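Local coordinates for protein glutamine--tRNA ligase (Saccharomyces cerevisiae, PDB 3TL4) that charges tRNA(Gln) with glutamine at the expense of ATP, the part described here being its N-terminal appended tRNA-binding domain, at residues S12-E17 and K36-T41; K28-S33 and L54-A59; E71-G76 and A90-V95; N79-T84 and S102-M107. All blocks are in the same frame, centred on the assembly; numbering follows the deposited sequence.

Interaction 1: S12-E17 and K36-T41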
loop_
_atom_site.group_PDB
_atom_site.type_symbol
_atom_site.label_atom_id
_atom_site.label_comp_id
_atom_site.label_asym_id
_atom_site.label_seq_id
_atom_site.Cartn_x
_atom_site.Cartn_y
_atom_site.Cartn_z
ATOM N N SER A 12 17.926 5.662 -14.969
ATOM C CA SER A 12 19.032 4.854 -14.484
ATOM C C SER A 12 19.893 5.661 -13.520
ATOM O O SER A 12 20.576 5.093 -12.671
ATOM C CB SER A 12 19.866 4.317 -15.639
ATOM O OG SER A 12 20.396 5.386 -16.396
ATOM N N GLN A 13 19.848 6.984 -13.646
ATOM C CA GLN A 13 20.562 7.862 -12.721
ATOM C C GLN A 13 19.930 7.883 -11.337
ATOM O O GLN A 13 20.635 8.010 -10.335
ATOM C CB GLN A 13 20.666 9.277 -13.277
ATOM C CG GLN A 13 21.730 9.406 -14.348
ATOM C CD GLN A 13 21.543 10.628 -15.220
ATOM O OE1 GLN A 13 20.554 11.356 -15.089
ATOM N NE2 GLN A 13 22.495 10.862 -16.120
ATOM N N VAL A 14 18.606 7.761 -11.278
ATOM C CA VAL A 14 17.927 7.654 -9.990
ATOM C C VAL A 14 18.008 6.209 -9.465
ATOM O O VAL A 14 17.603 5.908 -8.340
ATOM C CB VAL A 14 16.480 8.210 -10.036
ATOM C CG1 VAL A 14 16.458 9.556 -10.768
ATOM C CG2 VAL A 14 15.532 7.245 -10.691
ATOM N N GLY A 15 18.564 5.321 -10.283
ATOM C CA GLY A 15 18.922 3.998 -9.809
ATOM C C GLY A 15 18.020 2.859 -10.232
ATOM O O GLY A 15 18.132 1.759 -9.698
ATOM N N PHE A 16 17.125 3.109 -11.181
ATOM C CA PHE A 16 16.351 2.018 -11.759
ATOM C C PHE A 16 17.330 1.113 -12.475
ATOM O O PHE A 16 18.242 1.591 -13.152
ATOM C CB PHE A 16 15.277 2.524 -12.737
ATOM C CG PHE A 16 14.054 3.067 -12.067
ATOM C CD1 PHE A 16 13.156 2.217 -11.441
ATOM C CD2 PHE A 16 13.792 4.427 -12.067
ATOM C CE1 PHE A 16 12.020 2.716 -10.814
ATOM C CE2 PHE A 16 12.672 4.929 -11.439
ATOM C CZ PHE A 16 11.782 4.077 -10.812
ATOM N N GLU A 17 17.164 -0.193 -12.301
ATOM C CA GLU A 17 18.038 -1.138 -12.975
ATOM C C GLU A 17 17.716 -1.197 -14.464
ATOM O O GLU A 17 16.580 -0.933 -14.890
ATOM C CB GLU A 17 17.965 -2.520 -12.323
ATOM C CG GLU A 17 18.607 -2.578 -10.930
ATOM C CD GLU A 17 20.106 -2.246 -10.934
ATOM O OE1 GLU A 17 20.775 -2.461 -11.973
ATOM O OE2 GLU A 17 20.616 -1.769 -9.893
ATOM N N LYS A 36 8.435 13.599 -15.341
ATOM C CA LYS A 36 7.999 14.862 -14.745
ATOM C C LYS A 36 7.895 14.767 -13.224
ATOM O O LYS A 36 8.232 15.717 -12.522
ATOM C CB LYS A 36 6.682 15.363 -15.351
ATOM C CG LYS A 36 5.448 15.159 -14.462
ATOM C CD LYS A 36 4.163 15.752 -15.071
ATOM C CE LYS A 36 2.886 15.278 -14.337
ATOM N NZ LYS A 36 2.564 16.061 -13.104
ATOM N N LEU A 37 7.429 13.629 -12.717
ATOM C CA LEU A 37 7.350 13.413 -11.276
ATOM C C LEU A 37 8.740 13.425 -10.626
ATOM O O LEU A 37 8.963 14.129 -9.638
ATOM C CB LEU A 37 6.605 12.111 -10.948
ATOM C CG LEU A 37 5.129 12.041 -11.366
ATOM C CD1 LEU A 37 4.580 10.616 -11.275
ATOM C CD2 LEU A 37 4.249 13.022 -10.582
ATOM N N ILE A 38 9.674 12.655 -11.177
ATOM C CA ILE A 38 11.059 12.694 -10.703
ATOM C C ILE A 38 11.689 14.110 -10.736
ATOM O O ILE A 38 12.488 14.462 -9.871
ATOM C CB ILE A 38 11.951 11.722 -11.490
ATOM C CG1 ILE A 38 11.581 10.276 -11.160
ATOM C CG2 ILE A 38 13.418 11.970 -11.179
ATOM C CD1 ILE A 38 12.387 9.251 -11.911
ATOM N N LYS A 39 11.336 14.914 -11.731
ATOM C CA LYS A 39 11.942 16.239 -11.886
ATOM C C LYS A 39 11.422 17.284 -10.891
ATOM O O LYS A 39 12.031 18.335 -10.733
ATOM C CB LYS A 39 11.771 16.757 -13.319
ATOM C CG LYS A 39 12.652 16.077 -14.351
ATOM C CD LYS A 39 14.114 16.460 -14.180
ATOM C CE LYS A 39 14.910 16.115 -15.443
ATOM N NZ LYS A 39 16.353 16.482 -15.370
ATOM N N GLU A 40 10.301 17.003 -10.227
ATOM C CA GLU A 40 9.785 17.915 -9.209
ATOM C C GLU A 40 10.149 17.462 -7.786
ATOM O O GLU A 40 9.408 17.690 -6.829
ATOM C CB GLU A 40 8.274 18.180 -9.384
ATOM C CG GLU A 40 7.353 16.958 -9.422
ATOM C CD GLU A 40 5.903 17.329 -9.768
ATOM O OE1 GLU A 40 5.608 18.541 -9.878
ATOM O OE2 GLU A 40 5.059 16.417 -9.933
ATOM N N THR A 41 11.300 16.804 -7.676
ATOM C CA THR A 41 11.898 16.455 -6.398
ATOM C C THR A 41 13.248 17.155 -6.364
ATOM O O THR A 41 13.824 17.442 -7.416
ATOM C CB THR A 41 12.179 14.936 -6.268
ATOM O OG1 THR A 41 13.064 14.525 -7.312
ATOM C CG2 THR A 41 10.903 14.113 -6.341
#
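The ring of Phe16 is met at its edge by Ile38: the methyl CD1 lies near the ring plane, 4.4 Å from CE2 of Phe16, and no atom of 36-41 comes over either face. Beside the ring, the methyl ends of Val14 and Ile38 meet head-on. Two methyl pairs do the touching, Val14 CG1 with Ile38 CG2 at 3.9 Å and Val14 CG2 with Ile38 CD1 at 3.9 Å. The outer methyl of Ile38 can serve both neighbours because CG1 stands opposite the carbonyl carbon and the chain beyond it is extended (chi2 179°). Leu10 and Phe11 of helix 4-13 and the indole-bearing Trp47 also press on Ile38, making it a shared point of apolar packing. No hydrogen bond links the two segments; the polar groups find partners on their own side or on a third helix. Thr41 OG1 donates to Ile38 O at 2.6 Å, just past helix 28-39, and Arg52 NH1 of helix 49-62 is hydrogen-bonded to Val14 O. Val14 and Phe16 flank Gly15, where helix 4-13 ends; its positive phi (105°) makes it the C-prime residue of a Schellman motif, with Phe16 N bonded to Phe11 O and Gly15 N, weakly, to Ser12 O.

Interaction 2: K28-S33 and L54-A59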
loop_
_atom_site.group_PDB
_atom_site.type_symbol
_atom_site.label_atom_id
_atom_site.label_comp_id
_atom_site.label_asym_id
_atom_site.label_seq_id
_atom_site.Cartn_x
_atom_site.Cartn_y
_atom_site.Cartn_z
ATOM N N LYS A 28 5.186 4.817 -23.115
ATOM C CA LYS A 28 5.604 6.206 -23.202
ATOM C C LYS A 28 4.785 7.194 -22.369
ATOM O O LYS A 28 5.306 8.223 -21.958
ATOM C CB LYS A 28 5.695 6.649 -24.662
ATOM C CG LYS A 28 6.830 5.968 -25.411
ATOM C CD LYS A 28 6.910 6.421 -26.862
ATOM C CE LYS A 28 7.936 5.603 -27.642
ATOM N NZ LYS A 28 9.318 5.738 -27.093
ATOM N N LYS A 29 3.513 6.897 -22.128
ATOM C CA LYS A 29 2.688 7.771 -21.292
ATOM C C LYS A 29 3.179 7.736 -19.838
ATOM O O LYS A 29 3.434 8.771 -19.224
ATOM C CB LYS A 29 1.208 7.379 -21.368
ATOM C CG LYS A 29 0.545 7.632 -22.710
ATOM C CD LYS A 29 -0.983 7.610 -22.582
ATOM C CE LYS A 29 -1.640 6.609 -23.540
ATOM N NZ LYS A 29 -1.485 5.197 -23.087
ATOM N N VAL A 30 3.320 6.530 -19.303
ATOM C CA VAL A 30 3.827 6.332 -17.958
ATOM C C VAL A 30 5.242 6.902 -17.784
ATOM O O VAL A 30 5.562 7.477 -16.735
ATOM C CB VAL A 30 3.783 4.843 -17.592
ATOM C CG1 VAL A 30 4.446 4.593 -16.252
ATOM C CG2 VAL A 30 2.328 4.352 -17.592
ATOM N N SER A 31 6.076 6.749 -18.814
ATOM C CA SER A 31 7.426 7.305 -18.825
ATOM C C SER A 31 7.432 8.823 -18.750
ATOM O O SER A 31 8.254 9.403 -18.043
ATOM C CB SER A 31 8.189 6.874 -20.081
ATOM O OG SER A 31 8.753 5.587 -19.921
ATOM N N ASP A 32 6.530 9.464 -19.492
ATOM C CA ASP A 32 6.391 10.922 -19.449
ATOM C C ASP A 32 6.054 11.410 -18.049
ATOM O O ASP A 32 6.604 12.408 -17.590
ATOM C CB ASP A 32 5.306 11.406 -20.416
ATOM C CG ASP A 32 5.764 11.399 -21.852
ATOM O OD1 ASP A 32 6.972 11.627 -22.087
ATOM O OD2 ASP A 32 4.920 11.161 -22.746
ATOM N N SER A 33 5.120 10.725 -17.387
ATOM C CA SER A 33 4.726 11.102 -16.030
ATOM C C SER A 33 5.869 10.828 -15.064
ATOM O O SER A 33 6.166 11.651 -14.198
ATOM C CB SER A 33 3.465 10.365 -15.570
ATOM O OG SER A 33 2.428 10.449 -16.526
ATOM N N LEU A 54 7.515 3.400 -5.515
ATOM C CA LEU A 54 6.316 4.149 -5.175
ATOM C C LEU A 54 6.033 5.243 -6.200
ATOM O O LEU A 54 4.876 5.474 -6.565
ATOM C CB LEU A 54 6.431 4.739 -3.764
ATOM C CG LEU A 54 6.414 3.710 -2.635
ATOM C CD1 LEU A 54 6.743 4.360 -1.286
ATOM C CD2 LEU A 54 5.072 3.017 -2.579
ATOM N N VAL A 55 7.084 5.902 -6.679
ATOM C CA VAL A 55 6.893 6.927 -7.696
ATOM C C VAL A 55 6.496 6.285 -9.032
ATOM O O VAL A 55 5.685 6.839 -9.778
ATOM C CB VAL A 55 8.103 7.878 -7.829
ATOM C CG1 VAL A 55 9.332 7.130 -8.336
ATOM C CG2 VAL A 55 7.764 9.034 -8.758
ATOM N N HIS A 56 7.014 5.094 -9.318
ATOM C CA HIS A 56 6.541 4.372 -10.494
ATOM C C HIS A 56 5.058 3.993 -10.386
ATOM O O HIS A 56 4.306 4.136 -11.348
ATOM C CB HIS A 56 7.385 3.145 -10.801
ATOM C CG HIS A 56 7.066 2.530 -12.125
ATOM N ND1 HIS A 56 6.808 1.187 -12.286
ATOM C CD2 HIS A 56 6.925 3.088 -13.354
ATOM C CE1 HIS A 56 6.537 0.941 -13.555
ATOM N NE2 HIS A 56 6.603 2.079 -14.223
ATOM N N ASN A 57 4.638 3.510 -9.221
ATOM C CA ASN A 57 3.212 3.336 -8.957
ATOM C C ASN A 57 2.440 4.593 -9.313
ATOM O O ASN A 57 1.437 4.539 -10.019
ATOM C CB ASN A 57 2.943 3.062 -7.480
ATOM C CG ASN A 57 3.326 1.660 -7.052
ATOM O OD1 ASN A 57 3.575 1.420 -5.867
ATOM N ND2 ASN A 57 3.362 0.722 -8.006
ATOM N N LEU A 58 2.899 5.727 -8.787
ATOM C CA LEU A 58 2.213 6.991 -9.019
ATOM C C LEU A 58 2.147 7.312 -10.496
ATOM O O LEU A 58 1.108 7.757 -10.991
ATOM C CB LEU A 58 2.889 8.140 -8.279
ATOM C CG LEU A 58 2.230 9.501 -8.523
ATOM C CD1 LEU A 58 0.725 9.444 -8.204
ATOM C CD2 LEU A 58 2.906 10.565 -7.692
ATOM N N ALA A 59 3.263 7.091 -11.194
ATOM C CA ALA A 59 3.331 7.363 -12.620
ATOM C C ALA A 59 2.346 6.468 -13.347
ATOM O O ALA A 59 1.741 6.877 -14.341
ATOM C CB ALA A 59 4.730 7.136 -13.142
#
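Val30 and Ser33 of helix 28-39 pack against His56 and Ala59 of helix 49-62, a helix-helix contact inside the all-helical appended domain. The short segments approach to 9.1 Å between axes, and their directions differ by 123°, so they cross steeply rather than lying side by side. Small residues allow the close meeting: the backbones come nearest at Ser33 and Ala59, whose CA atoms are 5.2 Å apart.

Apolar packing dominates. The methyl CB of Ala59 sits against the Val30 side, 4.0 Å from Val30 CG1 and 3.7 Å from Val30 O, so it covers a helix carbonyl as well as a methyl group. The same Val30 CG1 also meets the imidazole of His56, 3.9 Å from NE2, the two side chains crossing at about a right angle. With CG anti to the backbone N (chi1 -170°), His56 carries its ring to that methyl, which meets it obliquely, although its CB does not point directly at helix 28-39. Further along, Leu34 and Leu37 continue the packing on Val55, Leu58 and Ala59.

Polar bonds do not cross between the segments. Asn57 OD1 is bonded to Ser85 OG, at the first residue of helix 85-98. Ser33 presents carbon to its neighbour, CB lying 4.1 Å from Ala59 O, while its OG accepts a hydrogen bond from the backbone N of Gly64.

Interaction 3: E71-G76 and A90-V95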
loop_
_atom_site.group_PDB
_atom_site.type_symbol
_atom_site.label_atom_id
_atom_site.label_comp_id
_atom_site.label_asym_id
_atom_site.label_seq_id
_atom_site.Cartn_x
_atom_site.Cartn_y
_atom_site.Cartn_z
ATOM N N GLU A 71 2.605 17.124 -7.028
ATOM C CA GLU A 71 3.808 17.235 -6.200
ATOM C C GLU A 71 3.541 16.953 -4.722
ATOM O O GLU A 71 4.459 16.674 -3.960
ATOM C CB GLU A 71 4.465 18.611 -6.358
ATOM C CG GLU A 71 3.688 19.776 -5.734
ATOM C CD GLU A 71 2.591 20.357 -6.641
ATOM O OE1 GLU A 71 2.400 19.875 -7.785
ATOM O OE2 GLU A 71 1.915 21.305 -6.195
ATOM N N LEU A 72 2.284 17.040 -4.306
ATOM C CA LEU A 72 1.954 16.732 -2.923
ATOM C C LEU A 72 2.201 15.254 -2.694
ATOM O O LEU A 72 2.786 14.858 -1.692
ATOM C CB LEU A 72 0.494 17.051 -2.626
ATOM C CG LEU A 72 0.068 18.506 -2.575
ATOM C CD1 LEU A 72 -1.444 18.560 -2.414
ATOM C CD2 LEU A 72 0.778 19.221 -1.428
ATOM N N ILE A 73 1.747 14.433 -3.634
ATOM C CA ILE A 73 1.982 12.989 -3.562
ATOM C C ILE A 73 3.477 12.659 -3.628
ATOM O O ILE A 73 3.984 11.879 -2.830
ATOM C CB ILE A 73 1.256 12.241 -4.689
ATOM C CG1 ILE A 73 -0.132 12.853 -4.927
ATOM C CG2 ILE A 73 1.170 10.747 -4.380
ATOM C CD1 ILE A 73 -0.952 12.138 -6.009
ATOM N N VAL A 74 4.185 13.251 -4.582
ATOM C CA VAL A 74 5.624 13.039 -4.669
ATOM C C VAL A 74 6.369 13.407 -3.373
ATOM O O VAL A 74 7.197 12.635 -2.880
ATOM C CB VAL A 74 6.235 13.785 -5.856
ATOM C CG1 VAL A 74 7.747 13.684 -5.809
ATOM C CG2 VAL A 74 5.681 13.225 -7.177
ATOM N N ASN A 75 6.076 14.576 -2.817
ATOM C CA ASN A 75 6.707 14.985 -1.565
ATOM C C ASN A 75 6.402 14.004 -0.431
ATOM O O ASN A 75 7.251 13.721 0.409
ATOM C CB ASN A 75 6.265 16.395 -1.165
ATOM C CG ASN A 75 6.726 17.463 -2.155
ATOM O OD1 ASN A 75 7.776 17.338 -2.800
ATOM N ND2 ASN A 75 5.942 18.528 -2.268
ATOM N N GLY A 76 5.180 13.483 -0.422
ATOM C CA GLY A 76 4.777 12.493 0.555
ATOM C C GLY A 76 5.574 11.213 0.414
ATOM O O GLY A 76 5.996 10.620 1.406
ATOM N N ALA A 90 -4.448 5.815 -2.540
ATOM C CA ALA A 90 -5.331 6.724 -1.807
ATOM C C ALA A 90 -4.982 8.209 -2.009
ATOM O O ALA A 90 -5.852 9.025 -2.246
ATOM C CB ALA A 90 -5.329 6.384 -0.318
ATOM N N ALA A 91 -3.711 8.557 -1.878
ATOM C CA ALA A 91 -3.293 9.938 -2.049
ATOM C C ALA A 91 -3.607 10.408 -3.475
ATOM O O ALA A 91 -4.058 11.527 -3.684
ATOM C CB ALA A 91 -1.814 10.084 -1.742
ATOM N N PHE A 92 -3.362 9.544 -4.452
ATOM C CA PHE A 92 -3.718 9.829 -5.838
ATOM C C PHE A 92 -5.221 10.057 -6.007
ATOM O O PHE A 92 -5.649 11.023 -6.620
ATOM C CB PHE A 92 -3.251 8.710 -6.770
ATOM C CG PHE A 92 -3.776 8.843 -8.165
ATOM C CD1 PHE A 92 -3.222 9.762 -9.042
ATOM C CD2 PHE A 92 -4.835 8.068 -8.595
ATOM C CE1 PHE A 92 -3.718 9.911 -10.324
ATOM C CE2 PHE A 92 -5.325 8.200 -9.879
ATOM C CZ PHE A 92 -4.765 9.127 -10.743
ATOM N N LYS A 93 -6.031 9.166 -5.462
ATOM C CA LYS A 93 -7.465 9.342 -5.576
ATOM C C LYS A 93 -7.932 10.633 -4.923
ATOM O O LYS A 93 -8.847 11.271 -5.426
ATOM C CB LYS A 93 -8.214 8.130 -5.026
ATOM C CG LYS A 93 -8.144 6.950 -5.978
ATOM C CD LYS A 93 -8.464 5.622 -5.309
ATOM C CE LYS A 93 -8.299 4.482 -6.313
ATOM N NZ LYS A 93 -8.527 3.137 -5.710
ATOM N N TYR A 94 -7.294 11.023 -3.823
ATOM C CA TYR A 94 -7.698 12.220 -3.092
ATOM C C TYR A 94 -7.350 13.466 -3.872
ATOM O O TYR A 94 -8.157 14.383 -3.990
ATOM C CB TYR A 94 -7.030 12.308 -1.712
ATOM C CG TYR A 94 -7.493 13.527 -0.930
ATOM C CD1 TYR A 94 -8.662 13.482 -0.193
ATOM C CD2 TYR A 94 -6.781 14.729 -0.959
ATOM C CE1 TYR A 94 -9.116 14.583 0.520
ATOM C CE2 TYR A 94 -7.236 15.853 -0.245
ATOM C CZ TYR A 94 -8.409 15.759 0.491
ATOM O OH TYR A 94 -8.905 16.823 1.215
ATOM N N VAL A 95 -6.131 13.497 -4.388
ATOM C CA VAL A 95 -5.633 14.662 -5.090
ATOM C C VAL A 95 -6.389 14.827 -6.398
ATOM O O VAL A 95 -6.683 15.953 -6.811
ATOM C CB VAL A 95 -4.099 14.603 -5.283
ATOM C CG1 VAL A 95 -3.616 15.759 -6.143
ATOM C CG2 VAL A 95 -3.408 14.651 -3.924
#
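An antiparallel helical hairpin, formed by the consecutive helices 70-78 and 85-98, is held here by Ile73 packing on Ala91, Phe92 and Val95. The short segments run at 158° to each other with axes 9.8 Å apart. The carbons of Ile73 beyond CB divide the three neighbours, with CG1 and CD1 sharing Val95. Ile73 CG2 meets Ala91 CB at 4.0 Å, and Ile73 CG1 meets Val95 CG2 at 3.9 Å. Ile73 CD1 makes the closest approach, 3.6 Å from Phe92 CA, and thus rests on backbone between the side chains of the facing helix. The extended side chain of Ile73 (chi2 -178°) carries the methyl there. Phe92 takes part with its root: CB lies 4.2 Å from Ile73 CD1, which stands at the ring's edge, near its plane, while the ring itself leads away to meet Phe61, Leu58 and Val62 of helix 49-62. On another side, Met107 of helix 104-109 touches Leu72, Ile73, Ala91 and Val95 alike, roofing the seam between the two helices. With only apolar contacts between these segments, some of them to backbone, this part of the seam depends on fit rather than on direction, and one branched residue reaching among three neighbours provides most of that fit.

Interaction 4: N79-T84 and S102-M107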
loop_
_atom_site.group_PDB
_atom_site.type_symbol
_atom_site.label_atom_id
_atom_site.label_comp_id
_atom_site.label_asym_id
_atom_site.label_seq_id
_atom_site.Cartn_x
_atom_site.Cartn_y
_atom_site.Cartn_z
ATOM N N ASN A 79 9.382 12.062 1.307
ATOM C CA ASN A 79 9.564 12.342 2.734
ATOM C C ASN A 79 9.109 11.225 3.689
ATOM O O ASN A 79 9.193 11.380 4.891
ATOM C CB ASN A 79 8.979 13.710 3.132
ATOM C CG ASN A 79 7.539 13.627 3.541
ATOM O OD1 ASN A 79 6.874 12.632 3.283
ATOM N ND2 ASN A 79 7.038 14.679 4.180
ATOM N N GLY A 80 8.631 10.102 3.159
ATOM C CA GLY A 80 8.340 8.942 3.996
ATOM C C GLY A 80 6.946 8.923 4.611
ATOM O O GLY A 80 6.622 8.042 5.403
ATOM N N ASP A 81 6.118 9.900 4.249
ATOM C CA ASP A 81 4.729 9.926 4.695
ATOM C C ASP A 81 3.918 8.799 4.040
ATOM O O ASP A 81 3.175 8.079 4.710
ATOM C CB ASP A 81 4.099 11.290 4.403
ATOM C CG ASP A 81 4.617 12.400 5.333
ATOM O OD1 ASP A 81 5.192 12.085 6.410
ATOM O OD2 ASP A 81 4.433 13.592 4.990
ATOM N N LEU A 82 4.084 8.645 2.732
ATOM C CA LEU A 82 3.380 7.619 1.974
ATOM C C LEU A 82 4.315 6.445 1.727
ATOM O O LEU A 82 5.177 6.512 0.846
ATOM C CB LEU A 82 2.905 8.192 0.641
ATOM C CG LEU A 82 2.049 9.459 0.725
ATOM C CD1 LEU A 82 1.736 9.972 -0.662
ATOM C CD2 LEU A 82 0.755 9.197 1.496
ATOM N N LYS A 83 4.137 5.374 2.502
ATOM C CA LYS A 83 5.057 4.235 2.498
ATOM C C LYS A 83 4.607 3.059 1.635
ATOM O O LYS A 83 5.427 2.218 1.277
ATOM C CB LYS A 83 5.298 3.719 3.927
ATOM C CG LYS A 83 5.851 4.732 4.906
ATOM C CD LYS A 83 7.220 5.252 4.474
ATOM C CE LYS A 83 8.321 4.218 4.691
ATOM N NZ LYS A 83 9.688 4.757 4.407
ATOM N N THR A 84 3.319 2.967 1.316
ATOM C CA THR A 84 2.831 1.794 0.577
ATOM C C THR A 84 2.124 2.169 -0.726
ATOM O O THR A 84 1.729 3.324 -0.919
ATOM C CB THR A 84 1.887 0.915 1.444
ATOM O OG1 THR A 84 0.723 1.666 1.794
ATOM C CG2 THR A 84 2.578 0.476 2.721
ATOM N N SER A 102 -6.613 20.606 -3.147
ATOM C CA SER A 102 -5.889 19.614 -2.355
ATOM C C SER A 102 -4.810 20.291 -1.515
ATOM O O SER A 102 -4.101 21.179 -1.998
ATOM C CB SER A 102 -5.204 18.590 -3.271
ATOM O OG SER A 102 -6.138 17.830 -3.999
ATOM N N THR A 103 -4.676 19.860 -0.268
ATOM C CA THR A 103 -3.542 20.267 0.555
ATOM C C THR A 103 -2.846 19.047 1.117
ATOM O O THR A 103 -3.412 17.948 1.135
ATOM C CB THR A 103 -3.956 21.141 1.740
ATOM O OG1 THR A 103 -4.850 20.397 2.570
ATOM C CG2 THR A 103 -4.629 22.439 1.260
ATOM N N LYS A 104 -1.621 19.257 1.586
ATOM C CA LYS A 104 -0.844 18.213 2.236
ATOM C C LYS A 104 -1.659 17.535 3.333
ATOM O O LYS A 104 -1.777 16.312 3.338
ATOM C CB LYS A 104 0.460 18.796 2.804
ATOM C CG LYS A 104 1.361 17.801 3.550
ATOM C CD LYS A 104 2.641 18.465 4.068
ATOM C CE LYS A 104 3.580 17.441 4.715
ATOM N NZ LYS A 104 4.754 18.046 5.429
HETATM N N MSE A 105 -2.232 18.317 4.251
HETATM C CA MSE A 105 -2.948 17.735 5.399
HETATM C C MSE A 105 -4.177 16.964 4.975
HETATM O O MSE A 105 -4.507 15.943 5.580
HETATM C CB MSE A 105 -3.423 18.789 6.398
HETATM C CG MSE A 105 -2.508 19.962 6.627
HETATM SE SE MSE A 105 -3.416 21.233 7.783
HETATM C CE MSE A 105 -3.752 20.008 9.257
ATOM N N GLY A 106 -4.884 17.478 3.972
ATOM C CA GLY A 106 -6.062 16.792 3.470
ATOM C C GLY A 106 -5.678 15.443 2.893
ATOM O O GLY A 106 -6.286 14.416 3.189
HETATM N N MSE A 107 -4.646 15.446 2.066
HETATM C CA MSE A 107 -4.153 14.211 1.487
HETATM C C MSE A 107 -3.682 13.237 2.575
HETATM O O MSE A 107 -4.112 12.096 2.617
HETATM C CB MSE A 107 -3.010 14.517 0.537
HETATM C CG MSE A 107 -2.562 13.325 -0.268
HETATM SE SE MSE A 107 -0.773 13.620 -0.997
HETATM C CE MSE A 107 0.254 13.679 0.650
#
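Leu82 on Met107 and Asp81 beside Lys104 make up a partly buried contact between a loop and a helix, in which the turn joining helices 70-78 and 85-98 faces the start of helix 104-109. The turn begins with a Schellman motif at Gly80, which has positive phi, overlapped by an Asx turn at Asn79. Across the contact the inner half is apolar: Leu82 CD1 lies 4.2 Å from CE of Met107, which is present as selenomethionine. Both residues also lean on Ile73 and Ala91, so they extend the interior of the neighbouring helical hairpin.

The outer half is polar and looser. Lys104, fully extended from CG anti to its own N to the ammonium end, runs roughly perpendicular to the Asp81 side chain and brings CE to 4.0 Å from Asp81 OD2. Lys104 NZ stays 4.5 Å from Asp81 OD2, too far for a salt bridge, although the opposite charges may still attract weakly. At the helix start, Thr103 is the N-cap, OG1 accepting from Gly106 N at 3.2 Å.

What fixes Asp81 is its own loop. Asp81 N donates to Asn79 OD1 at 3.0 Å, from above the carbonyl plane, and the amide answers in return: Asn79 ND2 donates to Asp81 OD2 at 2.9 Å, meeting the carboxylate from above its plane, 66° out of it.

Overall arrangement
From the N terminus, interaction 1 closes a loop that brings the end of helix 4-13 to the end of helix 28-39. Interaction 2 opens within that loop, on the same helix 28-39, and closes beyond it on helix 49-62, so the two cross. Interactions 3 and 4 follow in series and also cross: the turn 79-84 lies inside the loop closed by 71-76 and 90-95, and its partner 102-107 lies past it. Their centres are only 6 Å apart. The two pairs are joined through helices 28-39, 49-62 and 70-78, with Leu58 packing on Ile73 and Phe92, Leu54 on the 79-84 turn, and Leu37 and Thr41 on Val74. Together they tie helices 28-39, 49-62, 70-78, 85-98 and 104-109, with the end of 4-13, into one packed array.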